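Local coordinates for protein methane monooxygenase hydroxylase, MmoD (Methylosinus sporium, PDB 6D7K) that probably binds the hydroxylase of soluble methane monooxygenase as a regulatory partner and restrains the methane-oxidising activity of that enzyme, at residues H[67-70]-H[71-74]; H[29-33]-H[34-38]; H[53-56]-H[57-61]. All blocks are in the same frame, centred on the assembly; numbering follows the deposited sequence.

Contact 1 of 3, residues H[67-70]-H[71-74]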
ATOM      1  N   SER H  67     -25.598  -9.160  -9.719  1.00 35.67           N
ATOM      2  CA  SER H  67     -25.528  -9.904 -10.968  1.00 40.04           C
ATOM      3  C   SER H  67     -24.091  -9.981 -11.453  1.00 43.46           C
ATOM      4  O   SER H  67     -23.667 -11.000 -12.005  1.00 45.28           O
ATOM      5  CB  SER H  67     -26.425  -9.250 -12.016  1.00 42.07           C
ATOM      6  OG  SER H  67     -25.762  -9.111 -13.255  1.00 50.92           O
ATOM      7  N   HIS H  68     -23.316  -8.926 -11.215  1.00 41.80           N
ATOM      8  CA  HIS H  68     -21.938  -8.902 -11.677  1.00 42.94           C
ATOM      9  C   HIS H  68     -21.084  -9.819 -10.820  1.00 43.86           C
ATOM     10  O   HIS H  68     -20.362 -10.674 -11.341  1.00 44.75           O
ATOM     11  CB  HIS H  68     -21.413  -7.457 -11.676  1.00 40.76           C
ATOM     12  CG  HIS H  68     -19.922  -7.345 -11.643  1.00 38.34           C
ATOM     13  ND1 HIS H  68     -19.116  -7.810 -12.662  1.00 40.20           N
ATOM     14  CD2 HIS H  68     -19.089  -6.833 -10.708  1.00 37.43           C
ATOM     15  CE1 HIS H  68     -17.849  -7.598 -12.348  1.00 41.13           C
ATOM     16  NE2 HIS H  68     -17.804  -7.001 -11.169  1.00 40.19           N
ATOM     17  N   PHE H  69     -21.180  -9.672  -9.498  1.00 43.26           N
ATOM     18  CA  PHE H  69     -20.487 -10.579  -8.590  1.00 43.18           C
ATOM     19  C   PHE H  69     -20.819 -12.038  -8.882  1.00 45.12           C
ATOM     20  O   PHE H  69     -19.921 -12.877  -9.004  1.00 50.46           O
ATOM     21  CB  PHE H  69     -20.830 -10.222  -7.143  1.00 37.25           C
ATOM     22  CG  PHE H  69     -20.205  -8.945  -6.688  1.00 36.37           C
ATOM     23  CD1 PHE H  69     -19.338  -8.260  -7.514  1.00 40.41           C
ATOM     24  CD2 PHE H  69     -20.462  -8.431  -5.441  1.00 36.66           C
ATOM     25  CE1 PHE H  69     -18.747  -7.076  -7.097  1.00 38.07           C
ATOM     26  CE2 PHE H  69     -19.870  -7.242  -5.021  1.00 34.18           C
ATOM     27  CZ  PHE H  69     -19.020  -6.572  -5.844  1.00 33.84           C
ATOM     28  N   LYS H  70     -22.105 -12.367  -8.999  1.00 47.65           N
ATOM     29  CA  LYS H  70     -22.478 -13.768  -9.198  1.00 54.47           C
ATOM     30  C   LYS H  70     -21.938 -14.311 -10.517  1.00 56.06           C
ATOM     31  O   LYS H  70     -21.488 -15.459 -10.577  1.00 62.15           O
ATOM     32  CB  LYS H  70     -23.999 -13.931  -9.117  1.00 48.74           C
ATOM     33  CG  LYS H  70     -24.545 -13.679  -7.721  1.00 48.45           C
ATOM     34  CD  LYS H  70     -26.055 -13.761  -7.685  1.00 51.15           C
ATOM     35  CE  LYS H  70     -26.596 -13.416  -6.306  1.00 50.85           C
ATOM     36  NZ  LYS H  70     -26.557 -14.577  -5.388  1.00 58.10           N
ATOM     37  N   ARG H  71     -21.968 -13.500 -11.578  1.00 52.90           N
ATOM     38  CA  ARG H  71     -21.326 -13.883 -12.832  1.00 54.12           C
ATOM     39  C   ARG H  71     -19.844 -14.180 -12.631  1.00 58.63           C
ATOM     40  O   ARG H  71     -19.308 -15.124 -13.222  1.00 61.25           O
ATOM     41  CB  ARG H  71     -21.502 -12.775 -13.869  1.00 53.62           C
ATOM     42  CG  ARG H  71     -22.353 -13.160 -15.052  1.00 55.92           C
ATOM     43  CD  ARG H  71     -22.512 -11.988 -15.992  1.00 60.43           C
ATOM     44  NE  ARG H  71     -23.829 -11.363 -15.883  1.00 57.28           N
ATOM     45  CZ  ARG H  71     -24.878 -11.711 -16.626  1.00 58.03           C
ATOM     46  NH1 ARG H  71     -24.744 -12.682 -17.522  1.00 56.83           N
ATOM     47  NH2 ARG H  71     -26.054 -11.092 -16.476  1.00 58.16           N
ATOM     48  N   GLN H  72     -19.162 -13.373 -11.815  1.00 55.01           N
ATOM     49  CA  GLN H  72     -17.763 -13.649 -11.508  1.00 55.42           C
ATOM     50  C   GLN H  72     -17.624 -15.006 -10.839  1.00 62.60           C
ATOM     51  O   GLN H  72     -16.784 -15.822 -11.232  1.00 67.64           O
ATOM     52  CB  GLN H  72     -17.170 -12.542 -10.622  1.00 48.05           C
ATOM     53  CG  GLN H  72     -16.937 -11.222 -11.361  1.00 52.10           C
ATOM     54  CD  GLN H  72     -15.967 -10.268 -10.664  1.00 52.26           C
ATOM     55  OE1 GLN H  72     -16.133  -9.933  -9.484  1.00 49.16           O
ATOM     56  NE2 GLN H  72     -14.952  -9.815 -11.404  1.00 50.52           N
ATOM     57  N   ASP H  73     -18.454 -15.270  -9.832  1.00 63.31           N
ATOM     58  CA  ASP H  73     -18.422 -16.567  -9.168  1.00 65.99           C
ATOM     59  C   ASP H  73     -18.729 -17.693 -10.150  1.00 66.81           C
ATOM     60  O   ASP H  73     -17.972 -18.662 -10.254  1.00 71.63           O
ATOM     61  CB  ASP H  73     -19.404 -16.567  -7.998  1.00 65.69           C
ATOM     62  CG  ASP H  73     -19.166 -15.415  -7.040  1.00 62.92           C
ATOM     63  OD1 ASP H  73     -18.040 -14.865  -7.043  1.00 61.62           O
ATOM     64  OD2 ASP H  73     -20.103 -15.061  -6.291  1.00 60.84           O
ATOM     65  N   GLU H  74     -19.829 -17.573 -10.897  1.00 67.61           N
ATOM     66  CA  GLU H  74     -20.178 -18.611 -11.863  1.00 73.93           C
ATOM     67  C   GLU H  74     -19.028 -18.920 -12.815  1.00 82.35           C
ATOM     68  O   GLU H  74     -18.881 -20.067 -13.255  1.00 89.62           O
ATOM     69  CB  GLU H  74     -21.417 -18.199 -12.664  1.00 75.67           C
ATOM     70  CG  GLU H  74     -22.697 -18.130 -11.845  1.00 83.32           C
ATOM     71  CD  GLU H  74     -23.811 -17.351 -12.538  1.00 91.55           C
ATOM     72  OE1 GLU H  74     -23.667 -17.029 -13.741  1.00 89.80           O
ATOM     73  OE2 GLU H  74     -24.830 -17.054 -11.869  1.00 91.40           O
TER
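With its ring swung away from the backbone N (chi1 159°), His-68 lies along the helix toward Gln-72, whose own CG stands beside the backbone N (chi1 -72°) and whose chain then runs out almost fully extended to meet it. The carboxamide and the imidazole cross at a slant, their planes 32° apart, and touch by van der Waals contact: Gln-72 CD is 3.7 Å from His-68 CE1, and Gln-72 OE1 is 3.8 Å from His-68 NE2. The hydrogen bond of the imidazole is made at the other nitrogen, since ND1 reaches a polar side chain of another protein's chain. Phe-69 runs beside Gln-72 in the same direction, its CD1 coming 4.1 Å from OE1, with ring and amide nearer to parallel; the guanidinium of Arg-42 makes a cation-pi contact with the Phe-69 ring. Next to His-68 in sequence, Ser-67 brings its OG to the edge of the guanidinium of Arg-71, one turn on, close to its plane, but stays 3.8 Å from NH2, too long for a hydrogen bond.

The regular i to i+4 bonds of an alpha helix underlie these neighbours. Arg-71 N to Ser-67 O measures 3.1 Å, with the donor above the carbonyl plane, while Glu-74 N meets Lys-70 O at 2.7 Å almost head-on.

The ionic partners of this last part of helix 55-74 come from the sheet side. Lys-70 NZ forms a salt bridge with Asp-22, and Asp-73 OD2 is gripped by Arg-24 and the hydroxyl of Tyr-25. A negative charge so near the C-terminal end of a helix would probably be disfavoured by the helix dipole, and the cation of Arg-24 is likely to offset that cost.

Contact 2 of 3, residues H[29-33]-H[34-38]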
ATOM      1  N   THR H  29     -29.233  -1.184   3.364  1.00 33.51           N
ATOM      2  CA  THR H  29     -29.499   0.165   2.944  1.00 33.94           C
ATOM      3  C   THR H  29     -30.046   1.010   4.073  1.00 33.57           C
ATOM      4  O   THR H  29     -30.805   0.579   4.833  1.00 36.82           O
ATOM      5  CB  THR H  29     -30.370   0.252   1.702  1.00 34.47           C
ATOM      6  OG1 THR H  29     -30.333   1.575   1.237  1.00 34.68           O
ATOM      7  CG2 THR H  29     -31.704  -0.047   1.999  1.00 33.46           C
ATOM      8  N   VAL H  30     -29.610   2.237   4.162  1.00 31.83           N
ATOM      9  CA  VAL H  30     -30.045   3.136   5.173  1.00 33.97           C
ATOM     10  C   VAL H  30     -30.369   4.496   4.601  1.00 37.60           C
ATOM     11  O   VAL H  30     -29.708   4.961   3.768  1.00 33.87           O
ATOM     12  CB  VAL H  30     -28.993   3.243   6.256  1.00 31.19           C
ATOM     13  CG1 VAL H  30     -27.781   3.921   5.747  1.00 29.16           C
ATOM     14  CG2 VAL H  30     -29.493   3.993   7.425  1.00 32.74           C
ATOM     15  N   ASP H  31     -31.443   5.093   5.081  1.00 40.40           N
ATOM     16  CA  ASP H  31     -31.953   6.385   4.704  1.00 38.26           C
ATOM     17  C   ASP H  31     -31.186   7.437   5.429  1.00 36.30           C
ATOM     18  O   ASP H  31     -31.185   7.482   6.604  1.00 35.52           O
ATOM     19  CB  ASP H  31     -33.383   6.440   5.177  1.00 38.71           C
ATOM     20  CG  ASP H  31     -34.177   7.528   4.569  1.00 46.01           C
ATOM     21  OD1 ASP H  31     -33.643   8.387   3.896  1.00 47.09           O
ATOM     22  OD2 ASP H  31     -35.375   7.519   4.768  1.00 44.75           O
ATOM     23  N   LEU H  32     -30.562   8.324   4.701  1.00 32.94           N
ATOM     24  CA  LEU H  32     -29.796   9.335   5.320  1.00 34.63           C
ATOM     25  C   LEU H  32     -30.311  10.703   5.060  1.00 41.47           C
ATOM     26  O   LEU H  32     -29.557  11.600   5.236  1.00 41.70           O
ATOM     27  CB  LEU H  32     -28.384   9.286   4.794  1.00 34.35           C
ATOM     28  CG  LEU H  32     -27.420   8.159   5.051  1.00 35.21           C
ATOM     29  CD1 LEU H  32     -26.103   8.568   4.478  1.00 34.21           C
ATOM     30  CD2 LEU H  32     -27.262   7.878   6.510  1.00 31.44           C
ATOM     31  N   ASP H  33     -31.583  10.803   4.689  1.00 42.95           N
ATOM     32  CA  ASP H  33     -32.370  11.981   4.298  1.00 48.99           C
ATOM     33  C   ASP H  33     -32.062  12.417   2.893  1.00 45.75           C
ATOM     34  O   ASP H  33     -32.879  12.358   2.048  1.00 51.90           O
ATOM     35  CB  ASP H  33     -32.266  13.206   5.222  1.00 54.42           C
ATOM     36  CG  ASP H  33     -33.513  13.569   5.858  1.00 68.76           C
ATOM     37  OD1 ASP H  33     -34.393  14.058   5.158  1.00 69.70           O
ATOM     38  OD2 ASP H  33     -33.578  13.409   7.080  1.00 79.18           O
ATOM     39  N   TYR H  34     -30.862  12.882   2.676  1.00 43.43           N
ATOM     40  CA  TYR H  34     -30.455  13.367   1.406  1.00 39.09           C
ATOM     41  C   TYR H  34     -30.150  12.266   0.429  1.00 41.76           C
ATOM     42  O   TYR H  34     -30.264  12.455  -0.732  1.00 34.50           O
ATOM     43  CB  TYR H  34     -29.288  14.298   1.593  1.00 37.21           C
ATOM     44  CG  TYR H  34     -27.984  13.661   1.942  1.00 42.66           C
ATOM     45  CD1 TYR H  34     -27.149  13.199   0.976  1.00 37.47           C
ATOM     46  CD2 TYR H  34     -27.563  13.572   3.238  1.00 42.85           C
ATOM     47  CE1 TYR H  34     -25.972  12.627   1.295  1.00 36.51           C
ATOM     48  CE2 TYR H  34     -26.372  13.013   3.547  1.00 35.98           C
ATOM     49  CZ  TYR H  34     -25.595  12.546   2.564  1.00 36.71           C
ATOM     50  OH  TYR H  34     -24.425  11.987   2.842  1.00 35.52           O
ATOM     51  N   MET H  35     -29.817  11.092   0.922  1.00 42.93           N
ATOM     52  CA  MET H  35     -29.512   9.971   0.078  1.00 38.18           C
ATOM     53  C   MET H  35     -29.702   8.675   0.801  1.00 38.43           C
ATOM     54  O   MET H  35     -29.965   8.666   1.939  1.00 41.65           O
ATOM     55  CB  MET H  35     -28.074  10.076  -0.331  1.00 38.31           C
ATOM     56  CG  MET H  35     -27.745   9.637  -1.719  1.00 40.80           C
ATOM     57  SD  MET H  35     -28.523  10.526  -3.006  1.00 34.38           S
ATOM     58  CE  MET H  35     -27.832   9.637  -4.327  1.00 28.61           C
ATOM     59  N   TRP H  36     -29.590   7.567   0.119  1.00 35.94           N
ATOM     60  CA  TRP H  36     -29.678   6.286   0.779  1.00 40.22           C
ATOM     61  C   TRP H  36     -28.344   5.589   0.577  1.00 36.75           C
ATOM     62  O   TRP H  36     -27.850   5.565  -0.485  1.00 34.82           O
ATOM     63  CB  TRP H  36     -30.817   5.438   0.227  1.00 37.13           C
ATOM     64  CG  TRP H  36     -32.177   5.764   0.638  1.00 37.53           C
ATOM     65  CD1 TRP H  36     -32.889   6.783   0.238  1.00 41.74           C
ATOM     66  CD2 TRP H  36     -33.024   4.999   1.463  1.00 41.27           C
ATOM     67  NE1 TRP H  36     -34.108   6.758   0.763  1.00 37.72           N
ATOM     68  CE2 TRP H  36     -34.217   5.654   1.533  1.00 42.01           C
ATOM     69  CE3 TRP H  36     -32.875   3.826   2.175  1.00 38.82           C
ATOM     70  CZ2 TRP H  36     -35.253   5.186   2.266  1.00 44.03           C
ATOM     71  CZ3 TRP H  36     -33.879   3.392   2.893  1.00 37.14           C
ATOM     72  CH2 TRP H  36     -35.058   4.045   2.934  1.00 38.87           C
ATOM     73  N   ARG H  37     -27.765   5.032   1.617  1.00 29.48           N
ATOM     74  CA  ARG H  37     -26.491   4.373   1.545  1.00 29.50           C
ATOM     75  C   ARG H  37     -26.584   2.892   1.586  1.00 33.26           C
ATOM     76  O   ARG H  37     -27.126   2.375   2.447  1.00 34.97           O
ATOM     77  CB  ARG H  37     -25.626   4.833   2.698  1.00 31.41           C
ATOM     78  CG  ARG H  37     -24.174   4.952   2.378  1.00 31.93           C
ATOM     79  CD  ARG H  37     -23.284   4.399   3.453  1.00 39.41           C
ATOM     80  NE  ARG H  37     -22.912   5.430   4.390  1.00 43.98           N
ATOM     81  CZ  ARG H  37     -21.692   5.915   4.557  1.00 50.41           C
ATOM     82  NH1 ARG H  37     -20.684   5.442   3.881  1.00 46.35           N
ATOM     83  NH2 ARG H  37     -21.490   6.884   5.412  1.00 41.83           N
ATOM     84  N   TRP H  38     -25.987   2.191   0.663  1.00 33.33           N
ATOM     85  CA  TRP H  38     -26.097   0.750   0.706  1.00 31.22           C
ATOM     86  C   TRP H  38     -24.707   0.125   0.702  1.00 34.62           C
ATOM     87  O   TRP H  38     -23.732   0.739   0.262  1.00 35.01           O
ATOM     88  CB  TRP H  38     -26.940   0.225  -0.469  1.00 31.07           C
ATOM     89  CG  TRP H  38     -26.622   0.785  -1.841  1.00 34.36           C
ATOM     90  CD1 TRP H  38     -27.293   1.783  -2.497  1.00 36.43           C
ATOM     91  CD2 TRP H  38     -25.597   0.343  -2.742  1.00 32.81           C
ATOM     92  NE1 TRP H  38     -26.739   1.994  -3.738  1.00 34.28           N
ATOM     93  CE2 TRP H  38     -25.696   1.122  -3.908  1.00 33.32           C
ATOM     94  CE3 TRP H  38     -24.602  -0.630  -2.671  1.00 36.05           C
ATOM     95  CZ2 TRP H  38     -24.845   0.958  -4.983  1.00 31.66           C
ATOM     96  CZ3 TRP H  38     -23.761  -0.788  -3.746  1.00 35.70           C
ATOM     97  CH2 TRP H  38     -23.883   0.004  -4.882  1.00 30.77           C
TER
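Thr-29 to Trp-38 form the closed end of the beta hairpin made by strands 25-31 and 36-42, the two middle strands of a four-stranded antiparallel sheet. Val-30 and Arg-37 are the hydrogen-bonded pair, with Arg-37 N 2.9 Å from Val-30 O in the carbonyl plane and Val-30 N 3.0 Å from Arg-37 O. Thr-29 with Trp-38 and Asp-31 with Trp-36 are the non-hydrogen-bonded pairs on either side of it.

The indole of Trp-36 leans back across the neighbouring strand, and Asp-31 lies flat upon it. Asp-31 CB makes a CH-pi contact 3.6 Å from the centroid of the six-membered ring, 8° off the normal, and the carboxylate continues over the same face, its plane only 11° from the indole. At the edge of the ring, Thr-29 OG1 lies 3.5 Å from Trp-36 CE3; this hydroxyl is hydrogen-bonded to Ser-58.

At the bend the chain makes an Asx turn. Asp-31, with CG opposite its backbone N (chi1 -164°), offers OD1 to Asp-33 N at 3.3 Å, the donor arriving from above the carboxylate plane. Asp-33 itself has the backbone of a classic gamma turn, spanned by a weak bond from Tyr-34 N to Leu-32 O. Leu-32 N closes the loop on Met-35 O at 2.8 Å, and Asp-31 OD2 has a long, weak ion pair with a basic side chain of another protein's chain.

On the face with Val-30, the side chains of Val-30 and Arg-37 run alongside each other, Val-30 CG1 3.8 Å from Arg-37 CB, and the guanidinium continues to a salt bridge with Glu-49 of strand 45-52. Leu-32 CB comes 4.4 Å from Tyr-34 CE2, while the carbonyl of Tyr-34 accepts a hydrogen bond from an aromatic side chain of the other protein.

Contact 3 of 3, residues H[53-56]-H[57-61]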
ATOM      1  N   LEU H  53     -30.948   7.227  -4.864  1.00 31.85           N
ATOM      2  CA  LEU H  53     -31.919   8.264  -4.532  1.00 34.28           C
ATOM      3  C   LEU H  53     -33.028   7.775  -3.604  1.00 38.05           C
ATOM      4  O   LEU H  53     -33.674   8.599  -2.951  1.00 38.97           O
ATOM      5  CB  LEU H  53     -32.554   8.833  -5.800  1.00 32.52           C
ATOM      6  CG  LEU H  53     -31.663   9.460  -6.880  1.00 33.85           C
ATOM      7  CD1 LEU H  53     -32.484   9.983  -8.041  1.00 29.28           C
ATOM      8  CD2 LEU H  53     -30.768  10.568  -6.312  1.00 33.38           C
ATOM      9  N   SER H  54     -33.259   6.466  -3.517  1.00 36.10           N
ATOM     10  CA  SER H  54     -34.417   5.965  -2.791  1.00 34.54           C
ATOM     11  C   SER H  54     -34.199   4.507  -2.425  1.00 40.45           C
ATOM     12  O   SER H  54     -33.382   3.817  -3.035  1.00 39.27           O
ATOM     13  CB  SER H  54     -35.687   6.086  -3.631  1.00 36.45           C
ATOM     14  OG  SER H  54     -35.739   5.025  -4.558  1.00 34.58           O
ATOM     15  N   PHE H  55     -34.970   4.036  -1.435  1.00 42.13           N
ATOM     16  CA  PHE H  55     -35.011   2.605  -1.152  1.00 34.89           C
ATOM     17  C   PHE H  55     -35.188   1.819  -2.441  1.00 36.37           C
ATOM     18  O   PHE H  55     -34.441   0.870  -2.708  1.00 41.17           O
ATOM     19  CB  PHE H  55     -36.134   2.277  -0.159  1.00 38.74           C
ATOM     20  CG  PHE H  55     -36.174   0.817   0.270  1.00 41.71           C
ATOM     21  CD1 PHE H  55     -35.305   0.344   1.259  1.00 39.66           C
ATOM     22  CD2 PHE H  55     -37.081  -0.075  -0.306  1.00 38.88           C
ATOM     23  CE1 PHE H  55     -35.329  -0.994   1.655  1.00 42.33           C
ATOM     24  CE2 PHE H  55     -37.120  -1.419   0.081  1.00 39.78           C
ATOM     25  CZ  PHE H  55     -36.243  -1.881   1.061  1.00 45.38           C
ATOM     26  N   ASP H  56     -36.154   2.223  -3.271  1.00 35.52           N
ATOM     27  CA  ASP H  56     -36.461   1.466  -4.484  1.00 36.81           C
ATOM     28  C   ASP H  56     -35.219   1.278  -5.348  1.00 37.31           C
ATOM     29  O   ASP H  56     -34.938   0.164  -5.813  1.00 36.68           O
ATOM     30  CB  ASP H  56     -37.552   2.163  -5.307  1.00 48.57           C
ATOM     31  CG  ASP H  56     -38.793   2.532  -4.498  1.00 53.57           C
ATOM     32  OD1 ASP H  56     -38.687   3.234  -3.456  1.00 54.26           O
ATOM     33  OD2 ASP H  56     -39.892   2.150  -4.953  1.00 56.10           O
ATOM     34  N   SER H  57     -34.473   2.370  -5.610  1.00 36.47           N
ATOM     35  CA  SER H  57     -33.298   2.291  -6.481  1.00 33.40           C
ATOM     36  C   SER H  57     -32.083   1.693  -5.768  1.00 32.39           C
ATOM     37  O   SER H  57     -31.177   1.189  -6.438  1.00 33.19           O
ATOM     38  CB  SER H  57     -32.966   3.673  -7.067  1.00 31.34           C
ATOM     39  OG  SER H  57     -33.007   4.720  -6.102  1.00 33.73           O
ATOM     40  N   SER H  58     -32.052   1.735  -4.435  1.00 29.49           N
ATOM     41  CA  SER H  58     -31.105   0.925  -3.685  1.00 30.57           C
ATOM     42  C   SER H  58     -31.221  -0.538  -4.071  1.00 35.99           C
ATOM     43  O   SER H  58     -30.210  -1.212  -4.321  1.00 35.50           O
ATOM     44  CB  SER H  58     -31.351   1.084  -2.191  1.00 34.00           C
ATOM     45  OG  SER H  58     -30.943   2.356  -1.734  1.00 37.98           O
ATOM     46  N   ARG H  59     -32.453  -1.055  -4.110  1.00 37.78           N
ATOM     47  CA  ARG H  59     -32.639  -2.462  -4.447  1.00 33.56           C
ATOM     48  C   ARG H  59     -32.169  -2.746  -5.860  1.00 32.19           C
ATOM     49  O   ARG H  59     -31.474  -3.736  -6.112  1.00 36.20           O
ATOM     50  CB  ARG H  59     -34.103  -2.853  -4.287  1.00 35.56           C
ATOM     51  CG  ARG H  59     -34.592  -2.738  -2.859  1.00 39.56           C
ATOM     52  CD  ARG H  59     -36.066  -3.030  -2.760  1.00 40.72           C
ATOM     53  NE  ARG H  59     -36.328  -4.443  -2.542  1.00 42.98           N
ATOM     54  CZ  ARG H  59     -37.544  -4.977  -2.483  1.00 46.02           C
ATOM     55  NH1 ARG H  59     -38.626  -4.222  -2.644  1.00 40.07           N
ATOM     56  NH2 ARG H  59     -37.677  -6.279  -2.259  1.00 51.48           N
ATOM     57  N   LYS H  60     -32.534  -1.881  -6.798  1.00 38.54           N
ATOM     58  CA  LYS H  60     -32.155  -2.087  -8.190  1.00 36.86           C
ATOM     59  C   LYS H  60     -30.645  -2.011  -8.353  1.00 33.05           C
ATOM     60  O   LYS H  60     -30.050  -2.826  -9.071  1.00 31.81           O
ATOM     61  CB  LYS H  60     -32.868  -1.049  -9.055  1.00 32.99           C
ATOM     62  CG  LYS H  60     -34.373  -1.228  -9.073  1.00 35.92           C
ATOM     63  CD  LYS H  60     -34.783  -2.271 -10.122  1.00 45.59           C
ATOM     64  CE  LYS H  60     -33.996  -2.057 -11.440  1.00 52.35           C
ATOM     65  NZ  LYS H  60     -34.167  -3.122 -12.494  1.00 54.64           N
ATOM     66  N   ALA H  61     -30.013  -1.056  -7.659  1.00 29.86           N
ATOM     67  CA  ALA H  61     -28.566  -0.906  -7.696  1.00 30.40           C
ATOM     68  C   ALA H  61     -27.860  -2.152  -7.172  1.00 36.75           C
ATOM     69  O   ALA H  61     -26.958  -2.694  -7.827  1.00 33.12           O
ATOM     70  CB  ALA H  61     -28.167   0.313  -6.867  1.00 34.77           C
TER
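Ser-54 and Ser-57 form a capping box at the start of helix 55-74. Ser-54 OG takes the amide of Ser-57, 3.1 Å away in a nearly straight bond of 166°, and in return Ser-54 N gives a weak, bent bond to Ser-57 OG at 3.1 Å. Both hydroxyls also bond to acidic side chains of another protein's chain, so the cap lies at an interface. With an alanine in place of Ser-54, Ser-57 N would probably lose its capping acceptor, and the other protein its acidic side chain's bond to this hydroxyl. The Ser-54 carbonyl receives Ser-58 N at 2.8 Å; the Ser-58 hydroxyl is 3.1 Å from the same oxygen, but its proton may go to Thr-29 OG1 instead. Further along, Phe-55 O accepts from Arg-59 N at 3.1 Å.

Phe-55, its ring thrown opposite the backbone N (chi1 -176°), has Arg-59 CG over one face, while Arg-59 CD lies out by the rim, 3.4 Å from Phe-55 CE2. The first turn rests on the sheet: Phe-55 packs against Ile-17 and Ile-19 of strand 17-21, and Ser-58 and Ala-61 against Trp-38 and, on strand 45-52, Ser-52.

How the contacts relate
From the N terminus, the chain first meets contact 2, which closes the short loop between strands 25-31 and 36-42. Strand 45-52 then completes the sheet, and contact 3 starts the helix directly after it; contact 1 lies further along that helix, near its end. The three follow one another in series, with no nesting or crossing. Contacts 2 and 3 touch, their centres 9 Å apart: Trp-36 of the hairpin packs on the cap, CD1 3.5 Å from Ser-54 CA. Contact 1 stands about 25 Å from contact 2, centre to centre, across the middle of the chain. Helix 55-74 therefore meets the hairpin's loop end at its start and the opposite end of the sheet near its finish.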